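PDB 3AFV: DyP, which probably acts as a heme b peroxidase of the dye-decolorizing (DyP) type, using hydrogen peroxide to oxidise dyes and other substrates. Local coordinates for residues A[23-28]-A[121-126]. Numbering follows the deposited sequence.
Sequences KERFVF and FLIGSD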
loop_
_atom_site.group_PDB
_atom_site.type_symbol
_atom_site.label_atom_id
_atom_site.label_comp_id
_atom_site.label_asym_id
_atom_site.label_seq_id
_atom_site.Cartn_x
_atom_site.Cartn_y
_atom_site.Cartn_z
ATOM N N LYS A 23 5.327 14.403 3.682
ATOM C CA LYS A 23 3.931 14.825 3.598
ATOM C C LYS A 23 3.391 14.421 2.241
ATOM O O LYS A 23 4.122 14.423 1.249
ATOM C CB LYS A 23 3.793 16.352 3.716
ATOM C CG LYS A 23 4.599 17.012 4.840
ATOM C CD LYS A 23 4.159 16.535 6.218
ATOM C CE LYS A 23 4.938 17.305 7.280
ATOM N NZ LYS A 23 4.518 16.940 8.659
ATOM N N GLU A 24 2.114 14.074 2.198
ATOM C CA GLU A 24 1.489 13.762 0.926
ATOM C C GLU A 24 0.015 14.124 0.976
ATOM O O GLU A 24 -0.631 13.972 2.005
ATOM C CB GLU A 24 1.691 12.284 0.577
ATOM C CG GLU A 24 1.249 11.931 -0.832
ATOM C CD GLU A 24 1.476 10.479 -1.184
ATOM O OE1 GLU A 24 1.805 9.671 -0.290
ATOM O OE2 GLU A 24 1.306 10.150 -2.376
ATOM N N ARG A 25 -0.488 14.646 -0.132
ATOM C CA ARG A 25 -1.896 15.006 -0.236
ATOM C C ARG A 25 -2.471 14.375 -1.481
ATOM O O ARG A 25 -1.836 14.395 -2.548
ATOM C CB ARG A 25 -2.074 16.523 -0.325
ATOM C CG ARG A 25 -3.528 16.966 -0.430
ATOM C CD ARG A 25 -3.651 18.463 -0.199
ATOM N NE ARG A 25 -3.369 18.791 1.200
ATOM C CZ ARG A 25 -2.713 19.874 1.609
ATOM N NH1 ARG A 25 -2.245 20.755 0.736
ATOM N NH2 ARG A 25 -2.520 20.080 2.908
ATOM N N PHE A 26 -3.678 13.836 -1.328
ATOM C CA PHE A 26 -4.439 13.250 -2.420
ATOM C C PHE A 26 -5.649 14.133 -2.664
ATOM O O PHE A 26 -6.533 14.251 -1.794
ATOM C CB PHE A 26 -4.887 11.838 -2.032
ATOM C CG PHE A 26 -3.750 10.883 -1.748
ATOM C CD1 PHE A 26 -3.314 10.002 -2.728
ATOM C CD2 PHE A 26 -3.126 10.866 -0.501
ATOM C CE1 PHE A 26 -2.265 9.121 -2.481
ATOM C CE2 PHE A 26 -2.066 9.997 -0.250
ATOM C CZ PHE A 26 -1.651 9.115 -1.236
ATOM N N VAL A 27 -5.665 14.787 -3.827
ATOM C CA VAL A 27 -6.757 15.685 -4.174
ATOM C C VAL A 27 -7.662 14.958 -5.153
ATOM O O VAL A 27 -7.293 14.725 -6.317
ATOM C CB VAL A 27 -6.235 17.001 -4.792
ATOM C CG1 VAL A 27 -7.395 17.863 -5.252
ATOM C CG2 VAL A 27 -5.357 17.757 -3.797
ATOM N N PHE A 28 -8.826 14.534 -4.669
ATOM C CA PHE A 28 -9.787 13.812 -5.493
ATOM C C PHE A 28 -10.714 14.801 -6.161
ATOM O O PHE A 28 -11.214 15.726 -5.513
ATOM C CB PHE A 28 -10.589 12.802 -4.645
ATOM C CG PHE A 28 -9.710 11.786 -3.960
ATOM C CD1 PHE A 28 -9.292 10.647 -4.635
ATOM C CD2 PHE A 28 -9.243 12.001 -2.669
ATOM C CE1 PHE A 28 -8.449 9.732 -4.041
ATOM C CE2 PHE A 28 -8.410 11.076 -2.048
ATOM C CZ PHE A 28 -7.994 9.950 -2.746
ATOM N N PHE A 121 -4.929 13.878 -7.922
ATOM C CA PHE A 121 -3.580 14.406 -7.958
ATOM C C PHE A 121 -2.935 13.984 -6.646
ATOM O O PHE A 121 -3.516 14.185 -5.570
ATOM C CB PHE A 121 -3.591 15.938 -7.982
ATOM C CG PHE A 121 -4.110 16.548 -9.251
ATOM C CD1 PHE A 121 -3.223 16.956 -10.252
ATOM C CD2 PHE A 121 -5.468 16.796 -9.420
ATOM C CE1 PHE A 121 -3.694 17.556 -11.426
ATOM C CE2 PHE A 121 -5.949 17.396 -10.590
ATOM C CZ PHE A 121 -5.062 17.774 -11.595
ATOM N N LEU A 122 -1.760 13.371 -6.733
ATOM C CA LEU A 122 -0.978 13.079 -5.539
ATOM C C LEU A 122 0.214 14.019 -5.507
ATOM O O LEU A 122 0.964 14.144 -6.485
ATOM C CB LEU A 122 -0.570 11.596 -5.430
ATOM C CG LEU A 122 -0.073 10.780 -6.610
ATOM C CD1 LEU A 122 0.721 9.630 -6.052
ATOM C CD2 LEU A 122 -1.211 10.252 -7.489
ATOM N N ILE A 123 0.329 14.726 -4.384
ATOM C CA ILE A 123 1.365 15.736 -4.191
ATOM C C ILE A 123 2.204 15.298 -3.004
ATOM O O ILE A 123 1.658 15.026 -1.929
ATOM C CB ILE A 123 0.756 17.124 -3.901
ATOM C CG1 ILE A 123 -0.322 17.508 -4.936
ATOM C CG2 ILE A 123 1.868 18.207 -3.831
ATOM C CD1 ILE A 123 -1.775 17.254 -4.475
ATOM N N GLY A 124 3.511 15.177 -3.212
ATOM C CA GLY A 124 4.414 14.787 -2.140
ATOM C C GLY A 124 5.438 15.868 -1.889
ATOM O O GLY A 124 5.987 16.438 -2.826
ATOM N N SER A 125 5.688 16.151 -0.621
ATOM C CA SER A 125 6.665 17.179 -0.263
ATOM C C SER A 125 7.129 16.943 1.157
ATOM O O SER A 125 6.448 16.293 1.928
ATOM C CB SER A 125 6.028 18.565 -0.371
ATOM O OG SER A 125 7.018 19.587 -0.238
ATOM N N ASP A 126 8.284 17.483 1.519
ATOM C CA ASP A 126 8.794 17.235 2.860
ATOM C C ASP A 126 8.299 18.222 3.915
ATOM O O ASP A 126 8.600 18.046 5.100
ATOM C CB ASP A 126 10.331 17.119 2.859
ATOM C CG ASP A 126 10.825 15.779 2.321
ATOM O OD1 ASP A 126 10.132 14.743 2.466
ATOM O OD2 ASP A 126 11.939 15.740 1.768
#
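Val27 and Ile123 meet on the helix-facing side of two antiparallel strands, CG2 of Val27 lying 3.7 Å from CD1 of Ile123. Ile123 CG1 lies beside the backbone N (chi1 -50°), and an unusual chi2 of 98° swings CD1 across to 3.4 Å from Arg25 O. On this face Phe121 packs CB to CB against Val27, its ring edge near Val27 O; helix 128-142 packs over Phe121 and Ile123. From its middle the Arg25 guanidinium leads off to a salt bridge with Asp132, NE bonding Ser153. On the other face, CD1 of the Phe26 ring touches Leu122 CB at 4.2 Å, and both side chains pack against strand 353-360 of the second sheet. The extended, buried Glu24 runs alongside Leu122 in van der Waals contact (OE2 to Leu122 CD1 3.8 Å), opposite Gly124; its CA makes a CA-H...O contact with Ile123 O. With an alanine here, Leu122 CD1 would probably lose its carboxylate neighbour, opening a gap. Six backbone hydrogen bonds join Val27–Phe121, Arg25–Ile123 and Lys23–Ser125; the straightest, Val27 N to Phe121 O, reaches 172° at the hydrogen. At the polar edge Lys23 CB lies 3.2 Å from Ser125 O, the acceptor of its own N-H; Ser125 OG bonds Leu64 O and Asp126 salt-bridges Lys21. These are the two central strands of a four-stranded antiparallel sheet, order 2-3-1-4, characteristic of the ferredoxin-like half of the DyP dimeric alpha+beta barrel fold.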